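Beta-1,3-glucosyltransferase (PDB 5JVV) is a glucosyltransferase with the curved beta-sandwich fold of the GH16 family of carbohydrate-active enzymes. Local coordinates at residues G108-W111 / P112-E116; T142-D145 / D146-G149; Q189-D192 / E193-K196; I205-S208 / I209-D212. One frame throughout, in Å; residues are numbered along the deposited sequence.

Contact 1: residues G108-W111 / P112-E116; sequences GDTW and PDDGE
W111 and P112 are joined by a cis peptide bond, which folds the proline ring back over the indole. The two side chains cross at about a right angle, and P112 CB sits over one face, 3.7 Å from the centroid of the W111 five-membered ring and only 12° off its normal, a clear CH-pi contact. Further along the same ring system, P112 CD lies 3.6 Å from W111 CE3. The indole is in place for this because CG is anti to the backbone N (chi1 178°).

At the edge of the ring, W111 NE1 gives its hydrogen to E116 OE2 over 2.9 Å. The bond is bent: the oxygen is tilted from the indole plane, and the nitrogen comes in above the carboxylate plane, the two flat groups standing 54° apart.

All this lies in the loop between strands 100-107 and 116-121 of one sheet of the sandwich, and E116 opens the E-x-D-x-x-E signature of the GH16 family, with its carboxylate close to that of D118. W105 meets the W111 ring at a steep angle, and P26 and T27 also touch it.

The loop comes round through a type I turn, P112 to G115, closed by G115 N to P112 O at 3.0 Å. T110, before the turn, reaches D114 within it through a weak hydrogen bond, OG1 to OD2, 3.1 Å. One water spans the loop: it donates to T110 O (2.7 Å) and to G115 O (2.8 Å) and accepts from D114 N. A second water donates to G115 O and accepts a weak bond from G108 N.

Contact 2: residues T142-D145 / D146-G149; sequences TSDD and DQTG
The chain reverses through a type I turn from S143 to D146, closed by D146 N to S143 O at 2.9 Å, a nearly straight bond (165°) whose donor nevertheless stands well above the carbonyl plane.

Past the turn Q147 folds back on it. Its CB lies 3.5 Å from S143 O, and its amide reaches D144 obliquely, amide and carboxylate planes almost perpendicular at 88°, with D144 OD1 and Q147 NE2 3.0 Å apart. A chi1 of 143°, well off a staggered value, swings CG to that side. The firm partners of both groups are at T151: its OG1 bonds Q147 NE2 and its backbone N bonds D144 OD1. NE2 also makes a weak bond to G149 O, 3.3 Å. At the other end of the amide, Q147 OE1 accepts from N225 N and from a water at 3.1 Å, which in turn takes a weak bond from S143 N. S143 OG pairs with K227 NZ.

Backbone bonds of T142 with K227, T148 with P222 and G149 with M223 tie residues 142-149 to 222-227. The motif is a type I beta turn in the connection between strands 130-134 and 150-153, with its buried glutamine bonded to N225 of strand 224-226.

Contact 3: residues Q189-D192 / E193-K196; sequences QWTD and EFIK
T191 OG1 carries the turn: it accepts a hydrogen bond from F194 N at 3.2 Å and a weak, bent one from E193 N, and a water lies 2.8 Å from it. That same water donates to E193 OE1. The hydroxyl comes to the inside of the turn because it stands between the backbone N and the carbonyl carbon (chi1 71°). It also rests 3.5 Å above the centre of the F194 ring, whose opposite face is covered by K196 CE, while the Q189 amide comes to the ring edge.

Strands 184-190 and 195-201 form a beta hairpin here, and the threonine hydroxyl closes its tip much as in an ST turn, though the defining bond from E193 N is weak. T191 N bonds F194 O at 2.9 Å, almost straight (174°). Next comes W190 with I195, a non-hydrogen-bonded pair, then the hydrogen-bonded pair of Q189 and K196, with both N-to-O bonds at 2.9 Å and lying in the carbonyl planes. Q189 O takes a CA-H...O contact from I195 as well.

The polar side-chain ends are satisfied one by one. Q189 OE1 accepts from a water at 2.8 Å, which takes a hydrogen from K196 NZ, and Q189 NE2 bonds Y3 OH. W190 NE1 is bonded to G233 O, with the indole stacked on H83 and I195 CG1 4.0 Å from W190 CD1. H83 NE2 in turn bonds D192 OD1.

Contact 4: residues I205-S208 / I209-D212; sequences IPKS and IESD
The E210 carboxylate is gripped by K207: NZ meets OE1 at 2.8 Å on its syn lone pair, the side facing the other oxygen, a hydrogen-bonded salt bridge. That other oxygen, E210 OE2, accepts from a water 2.7 Å away, which accepts a weak bond from I205 N. The carbonyl planes of the turn are used differently. E210 N approaches P206 O in the plane, whereas S211 N is tilted from that of K207 O. S211 OG also reaches K207 O, from the opposite face, but S211 has two conformers and this bond is provisional.

The lysine gets to the glutamate by bending at chi2 (-71°), which curls its chain over to cross the extended E210 obliquely.

This is a single helical turn, 207-210, with P206 at the N-cap position. P206 O takes the E210 N bond at 3.3 Å and a weak one from I209 N, and S211 N to K207 O (2.9 Å) follows in the same spiral. D212 then leaves helical geometry with the positive phi (59°) that marks a Schellman ending. A further bond back into the last turn runs from D212 N to I209 O, 3.1 Å.

The inner side is apolar. I205 CG2 meets I209 CG2 at 4.0 Å, the two chains crossing at about a right angle, while P206 CG and I209 CD1, also 4.0 Å apart, belong to side chains running side by side in one direction. All three residues touch F200 of strand 195-201, and I209 reaches Y293 too. S208 OG bonds E218 and the backbone N of D215, and D212 pairs with K295.

Overall arrangement
From the N terminus the four contacts come in series, each closing before the next opens; none nest or cross. Contact 1 closes the loop between strands 100-107 and 116-121 of the mixed sheet. Contact 2 turns the chain between strands 130-134 and 150-153 of that sheet and docks it on strand 224-226 of the antiparallel one, so it ties the two together. Contact 3 is the tip of the hairpin 184-190/195-201 in the antiparallel sheet, its centre about 14 Å from that of contact 2. Contact 4, soon after strand 195-201, seats helix 207-210 on that strand and strand 289-297, its centre about 32 Å from that of contact 1.

Contact 1: residues G108-W111 / P112-E116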
loop_
_atom_site.group_PDB
_atom_site.type_symbol
_atom_site.label_atom_id
_atom_site.label_comp_id
_atom_site.label_asym_id
_atom_site.label_seq_id
_atom_site.Cartn_x
_atom_site.Cartn_y
_atom_site.Cartn_z
ATOM N N GLY A 108 4.801 9.640 8.937
ATOM C CA GLY A 108 5.230 10.184 10.216
ATOM C C GLY A 108 4.039 10.607 11.056
ATOM O O GLY A 108 2.925 10.125 10.849
ATOM N N ASP A 109 4.262 11.522 11.996
ATOM C CA ASP A 109 3.204 11.913 12.926
ATOM C C ASP A 109 2.222 12.913 12.325
ATOM O O ASP A 109 1.132 13.118 12.858
ATOM C CB ASP A 109 3.800 12.464 14.222
ATOM C CG ASP A 109 4.568 11.417 14.998
ATOM O OD1 ASP A 109 5.728 11.687 15.375
ATOM O OD2 ASP A 109 4.010 10.322 15.228
ATOM N N THR A 110 2.611 13.542 11.222
ATOM C CA THR A 110 1.680 14.390 10.479
ATOM C C THR A 110 1.648 13.991 9.010
ATOM O O THR A 110 2.578 13.350 8.507
ATOM C CB THR A 110 1.985 15.907 10.617
ATOM O OG1 THR A 110 3.234 16.221 9.989
ATOM C CG2 THR A 110 2.036 16.313 12.075
ATOM N N TRP A 111 0.563 14.365 8.340
ATOM C CA TRP A 111 0.330 14.004 6.950
ATOM C C TRP A 111 -0.524 15.099 6.327
ATOM O O TRP A 111 -1.453 15.597 6.978
ATOM C CB TRP A 111 -0.396 12.645 6.883
ATOM C CG TRP A 111 -0.708 12.225 5.485
ATOM C CD1 TRP A 111 0.069 11.461 4.659
ATOM C CD2 TRP A 111 -1.865 12.586 4.726
ATOM N NE1 TRP A 111 -0.538 11.323 3.434
ATOM C CE2 TRP A 111 -1.735 11.995 3.454
ATOM C CE3 TRP A 111 -3.011 13.341 5.006
ATOM C CZ2 TRP A 111 -2.705 12.144 2.457
ATOM C CZ3 TRP A 111 -3.970 13.488 4.021
ATOM C CH2 TRP A 111 -3.815 12.894 2.763
ATOM N N PRO A 112 -0.251 15.470 5.058
ATOM C CA PRO A 112 0.739 14.892 4.138
ATOM C C PRO A 112 2.075 15.617 4.132
ATOM O O PRO A 112 2.983 15.257 3.373
ATOM C CB PRO A 112 0.078 15.107 2.777
ATOM C CG PRO A 112 -0.625 16.425 2.934
ATOM C CD PRO A 112 -1.173 16.385 4.351
ATOM N N ASP A 113 2.215 16.621 4.984
ATOM C CA ASP A 113 3.291 17.581 4.784
ATOM C C ASP A 113 4.663 17.230 5.366
ATOM O O ASP A 113 5.591 18.041 5.308
ATOM C CB ASP A 113 2.805 18.977 5.184
ATOM C CG ASP A 113 1.636 19.432 4.325
ATOM O OD1 ASP A 113 1.866 19.743 3.136
ATOM O OD2 ASP A 113 0.478 19.453 4.817
ATOM N N ASP A 114 4.795 16.023 5.903
ATOM C CA ASP A 114 6.112 15.483 6.246
ATOM C C ASP A 114 6.594 14.520 5.171
ATOM O O ASP A 114 7.696 13.958 5.270
ATOM C CB ASP A 114 6.065 14.760 7.593
ATOM C CG ASP A 114 6.400 15.671 8.752
ATOM O OD1 ASP A 114 6.885 16.795 8.504
ATOM O OD2 ASP A 114 6.190 15.248 9.909
ATOM N N GLY A 115 5.766 14.324 4.150
ATOM C CA GLY A 115 6.066 13.362 3.099
ATOM C C GLY A 115 5.665 11.952 3.502
ATOM O O GLY A 115 5.106 11.738 4.585
ATOM N N GLU A 116 5.955 10.986 2.632
ATOM C CA GLU A 116 5.561 9.597 2.870
ATOM C C GLU A 116 6.256 8.668 1.884
ATOM O O GLU A 116 6.758 9.107 0.840
ATOM C CB GLU A 116 4.041 9.441 2.730
ATOM C CG GLU A 116 3.535 9.597 1.307
ATOM C CD GLU A 116 2.033 9.757 1.233
ATOM O OE1 GLU A 116 1.319 8.784 0.891
ATOM O OE2 GLU A 116 1.548 10.865 1.527
HETATM O O HOH W 1 6.770 10.823 6.764
HETATM O O HOH W 2 3.331 13.466 5.936
#

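Contact 2: residues T142-D145 / D146-G149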
loop_
_atom_site.group_PDB
_atom_site.type_symbol
_atom_site.label_atom_id
_atom_site.label_comp_id
_atom_site.label_asym_id
_atom_site.label_seq_id
_atom_site.Cartn_x
_atom_site.Cartn_y
_atom_site.Cartn_z
ATOM N N THR A 142 17.387 9.570 -9.781
ATOM C CA THR A 142 18.184 9.500 -11.005
ATOM C C THR A 142 18.757 8.105 -11.259
ATOM O O THR A 142 19.763 7.960 -11.964
ATOM C CB THR A 142 19.358 10.503 -10.968
ATOM O OG1 THR A 142 20.223 10.200 -9.860
ATOM C CG2 THR A 142 18.848 11.937 -10.829
ATOM N N SER A 143 18.120 7.085 -10.690
ATOM C CA SER A 143 18.637 5.721 -10.782
ATOM C C SER A 143 17.777 4.817 -11.668
ATOM O O SER A 143 17.679 3.614 -11.418
ATOM C CB SER A 143 18.789 5.114 -9.380
ATOM O OG SER A 143 19.817 5.779 -8.657
ATOM N N ASP A 144 17.169 5.390 -12.707
ATOM C CA ASP A 144 16.287 4.634 -13.607
ATOM C C ASP A 144 17.043 3.526 -14.355
ATOM O O ASP A 144 16.434 2.657 -14.985
ATOM C CB ASP A 144 15.541 5.580 -14.574
ATOM C CG ASP A 144 14.532 4.846 -15.470
ATOM O OD1 ASP A 144 13.424 4.485 -14.994
ATOM O OD2 ASP A 144 14.841 4.646 -16.665
ATOM N N ASP A 145 18.370 3.547 -14.249
ATOM C CA ASP A 145 19.222 2.552 -14.893
ATOM C C ASP A 145 19.807 1.524 -13.912
ATOM O O ASP A 145 20.673 0.729 -14.277
ATOM C CB ASP A 145 20.335 3.248 -15.681
ATOM C CG ASP A 145 19.796 4.111 -16.815
ATOM O OD1 ASP A 145 18.911 3.639 -17.560
ATOM O OD2 ASP A 145 20.253 5.265 -16.959
ATOM N N ASP A 146 19.347 1.557 -12.663
ATOM C CA ASP A 146 19.557 0.447 -11.728
ATOM C C ASP A 146 18.215 0.145 -11.074
ATOM O O ASP A 146 18.066 0.172 -9.848
ATOM C CB ASP A 146 20.637 0.753 -10.674
ATOM C CG ASP A 146 20.917 -0.439 -9.756
ATOM O OD1 ASP A 146 20.685 -1.595 -10.180
ATOM O OD2 ASP A 146 21.358 -0.224 -8.602
ATOM N N GLN A 147 17.232 -0.159 -11.916
ATOM C CA GLN A 147 15.856 -0.291 -11.469
ATOM C C GLN A 147 15.042 -0.971 -12.565
ATOM O O GLN A 147 15.194 -0.638 -13.741
ATOM C CB GLN A 147 15.323 1.107 -11.129
ATOM C CG GLN A 147 13.881 1.395 -11.469
ATOM C CD GLN A 147 13.510 2.839 -11.163
ATOM O OE1 GLN A 147 13.715 3.321 -10.044
ATOM N NE2 GLN A 147 12.968 3.542 -12.160
ATOM N N THR A 148 14.218 -1.948 -12.202
ATOM C CA THR A 148 13.415 -2.655 -13.210
ATOM C C THR A 148 12.128 -1.915 -13.541
ATOM O O THR A 148 11.598 -2.049 -14.646
ATOM C CB THR A 148 13.091 -4.113 -12.820
ATOM O OG1 THR A 148 12.326 -4.143 -11.605
ATOM C CG2 THR A 148 14.370 -4.906 -12.649
ATOM N N GLY A 149 11.615 -1.151 -12.579
ATOM C CA GLY A 149 10.438 -0.332 -12.816
ATOM C C GLY A 149 10.745 0.848 -13.721
ATOM O O GLY A 149 11.892 1.078 -14.101
HETATM O O HOH W 3 15.409 5.891 -9.918
#

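Contact 3: residues Q189-D192 / E193-K196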
loop_
_atom_site.group_PDB
_atom_site.type_symbol
_atom_site.label_atom_id
_atom_site.label_comp_id
_atom_site.label_asym_id
_atom_site.label_seq_id
_atom_site.Cartn_x
_atom_site.Cartn_y
_atom_site.Cartn_z
ATOM N N GLN A 189 14.540 -1.560 1.510
ATOM C CA GLN A 189 15.777 -1.218 2.203
ATOM C C GLN A 189 15.867 0.300 2.299
ATOM O O GLN A 189 15.766 0.994 1.287
ATOM C CB GLN A 189 16.998 -1.741 1.461
ATOM C CG GLN A 189 18.304 -1.483 2.208
ATOM C CD GLN A 189 19.532 -1.848 1.398
ATOM O OE1 GLN A 189 19.475 -1.947 0.173
ATOM N NE2 GLN A 189 20.653 -2.045 2.083
ATOM N N TRP A 190 16.058 0.805 3.514
ATOM C CA TRP A 190 16.087 2.250 3.764
ATOM C C TRP A 190 17.419 2.618 4.421
ATOM O O TRP A 190 17.718 2.157 5.525
ATOM C CB TRP A 190 14.889 2.599 4.659
ATOM C CG TRP A 190 14.810 3.986 5.269
ATOM C CD1 TRP A 190 15.586 5.079 4.991
ATOM C CD2 TRP A 190 13.870 4.405 6.267
ATOM N NE1 TRP A 190 15.181 6.150 5.762
ATOM C CE2 TRP A 190 14.135 5.756 6.558
ATOM C CE3 TRP A 190 12.832 3.761 6.945
ATOM C CZ2 TRP A 190 13.402 6.473 7.500
ATOM C CZ3 TRP A 190 12.097 4.472 7.876
ATOM C CH2 TRP A 190 12.388 5.815 8.149
ATOM N N THR A 191 18.227 3.418 3.722
ATOM C CA THR A 191 19.504 3.910 4.255
ATOM C C THR A 191 19.497 5.426 4.159
ATOM O O THR A 191 18.526 5.988 3.674
ATOM C CB THR A 191 20.713 3.373 3.465
ATOM O OG1 THR A 191 20.752 3.986 2.167
ATOM C CG2 THR A 191 20.642 1.868 3.316
ATOM N N ASP A 192 20.558 6.090 4.608
ATOM C CA ASP A 192 20.602 7.546 4.509
ATOM C C ASP A 192 20.460 7.973 3.054
ATOM O O ASP A 192 19.782 8.956 2.743
ATOM C CB ASP A 192 21.933 8.092 5.039
ATOM C CG ASP A 192 21.953 8.267 6.549
ATOM O OD1 ASP A 192 20.882 8.222 7.185
ATOM O OD2 ASP A 192 23.060 8.470 7.100
ATOM N N GLU A 193 21.098 7.225 2.163
ATOM C CA GLU A 193 21.226 7.647 0.774
ATOM C C GLU A 193 20.038 7.276 -0.101
ATOM O O GLU A 193 19.746 7.969 -1.080
ATOM C CB GLU A 193 22.505 7.067 0.179
ATOM C CG GLU A 193 23.759 7.666 0.787
ATOM C CD GLU A 193 24.983 6.784 0.619
ATOM O OE1 GLU A 193 24.874 5.710 -0.014
ATOM O OE2 GLU A 193 26.057 7.166 1.128
ATOM N N PHE A 194 19.359 6.181 0.230
ATOM C CA PHE A 194 18.320 5.692 -0.663
ATOM C C PHE A 194 17.224 4.887 0.020
ATOM O O PHE A 194 17.389 4.392 1.136
ATOM C CB PHE A 194 18.935 4.869 -1.810
ATOM C CG PHE A 194 19.747 3.672 -1.361
ATOM C CD1 PHE A 194 19.125 2.527 -0.866
ATOM C CD2 PHE A 194 21.126 3.677 -1.484
ATOM C CE1 PHE A 194 19.873 1.429 -0.471
ATOM C CE2 PHE A 194 21.882 2.576 -1.099
ATOM C CZ PHE A 194 21.249 1.455 -0.586
ATOM N N ILE A 195 16.095 4.785 -0.668
ATOM C CA ILE A 195 15.086 3.787 -0.353
ATOM C C ILE A 195 14.939 2.921 -1.591
ATOM O O ILE A 195 14.658 3.422 -2.683
ATOM C CB ILE A 195 13.744 4.442 0.029
ATOM C CG1 ILE A 195 13.861 5.037 1.433
ATOM C CG2 ILE A 195 12.617 3.417 -0.004
ATOM C CD1 ILE A 195 12.890 6.148 1.697
ATOM N N LYS A 196 15.166 1.621 -1.433
ATOM C CA LYS A 196 15.013 0.684 -2.541
ATOM C C LYS A 196 13.849 -0.243 -2.262
ATOM O O LYS A 196 13.694 -0.725 -1.136
ATOM C CB LYS A 196 16.289 -0.128 -2.739
ATOM C CG LYS A 196 17.439 0.686 -3.304
ATOM C CD LYS A 196 18.722 -0.142 -3.342
ATOM C CE LYS A 196 19.885 0.655 -3.905
ATOM N NZ LYS A 196 21.141 -0.175 -3.966
HETATM O O HOH W 4 21.437 -1.913 -1.772
HETATM O O HOH W 5 23.461 3.656 1.468
#

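Contact 4: residues I205-S208 / I209-D212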
loop_
_atom_site.group_PDB
_atom_site.type_symbol
_atom_site.label_atom_id
_atom_site.label_comp_id
_atom_site.label_asym_id
_atom_site.label_seq_id
_atom_site.Cartn_x
_atom_site.Cartn_y
_atom_site.Cartn_z
ATOM N N ILE A 205 11.035 -16.010 -4.447
ATOM C CA ILE A 205 11.489 -15.212 -3.321
ATOM C C ILE A 205 12.905 -15.651 -2.944
ATOM O O ILE A 205 13.166 -16.848 -2.822
ATOM C CB ILE A 205 10.524 -15.417 -2.136
ATOM C CG1 ILE A 205 9.102 -15.001 -2.537
ATOM C CG2 ILE A 205 11.003 -14.677 -0.894
ATOM C CD1 ILE A 205 8.034 -15.471 -1.571
ATOM N N PRO A 206 13.830 -14.687 -2.778
ATOM C CA PRO A 206 15.213 -14.984 -2.386
ATOM C C PRO A 206 15.291 -15.890 -1.152
ATOM O O PRO A 206 14.537 -15.678 -0.200
ATOM C CB PRO A 206 15.782 -13.602 -2.061
ATOM C CG PRO A 206 14.993 -12.664 -2.916
ATOM C CD PRO A 206 13.617 -13.246 -3.023
ATOM N N LYS A 207 16.180 -16.879 -1.172
ATOM C CA LYS A 207 16.261 -17.821 -0.062
ATOM C C LYS A 207 16.664 -17.170 1.265
ATOM O O LYS A 207 16.242 -17.638 2.329
ATOM C CB LYS A 207 17.184 -18.994 -0.402
ATOM C CG LYS A 207 16.578 -19.976 -1.392
ATOM C CD LYS A 207 15.450 -20.774 -0.748
ATOM C CE LYS A 207 14.618 -21.540 -1.769
ATOM N NZ LYS A 207 13.476 -22.263 -1.116
ATOM N N SER A 208 17.458 -16.097 1.212
ATOM C CA SER A 208 17.903 -15.427 2.441
ATOM C C SER A 208 16.745 -14.705 3.135
ATOM O O SER A 208 16.768 -14.484 4.345
ATOM C CB SER A 208 19.052 -14.454 2.170
ATOM O OG SER A 208 18.618 -13.370 1.363
ATOM N N ILE A 209 15.734 -14.327 2.363
ATOM C CA ILE A 209 14.518 -13.782 2.950
ATOM C C ILE A 209 13.722 -14.901 3.620
ATOM O O ILE A 209 13.220 -14.756 4.743
ATOM C CB ILE A 209 13.660 -13.067 1.886
ATOM C CG1 ILE A 209 14.305 -11.728 1.521
ATOM C CG2 ILE A 209 12.243 -12.845 2.389
ATOM C CD1 ILE A 209 13.569 -10.965 0.431
ATOM N N GLU A 210 13.608 -16.028 2.928
ATOM C CA GLU A 210 12.897 -17.177 3.476
ATOM C C GLU A 210 13.533 -17.693 4.763
ATOM O O GLU A 210 12.836 -18.218 5.616
ATOM C CB GLU A 210 12.813 -18.292 2.434
ATOM C CG GLU A 210 12.058 -17.872 1.179
ATOM C CD GLU A 210 11.775 -19.032 0.250
ATOM O OE1 GLU A 210 12.620 -19.941 0.162
ATOM O OE2 GLU A 210 10.701 -19.033 -0.387
ATOM N N SER A 211 14.843 -17.520 4.906
ATOM C CA SER A 211 15.603 -18.005 6.059
ATOM C C SER A 211 15.712 -16.975 7.185
ATOM O O SER A 211 16.382 -17.223 8.188
ATOM C CB SER A 211 17.023 -18.394 5.635
ATOM O OG SER A 211 17.017 -19.345 4.590
ATOM N N ASP A 212 15.090 -15.814 7.001
ATOM C CA ASP A 212 15.152 -14.721 7.980
ATOM C C ASP A 212 16.583 -14.243 8.263
ATOM O O ASP A 212 16.916 -13.821 9.377
ATOM C CB ASP A 212 14.418 -15.103 9.276
ATOM C CG ASP A 212 12.914 -15.189 9.094
ATOM O OD1 ASP A 212 12.445 -15.090 7.940
ATOM O OD2 ASP A 212 12.193 -15.351 10.103
HETATM O O HOH W 6 9.773 -18.776 -2.954
#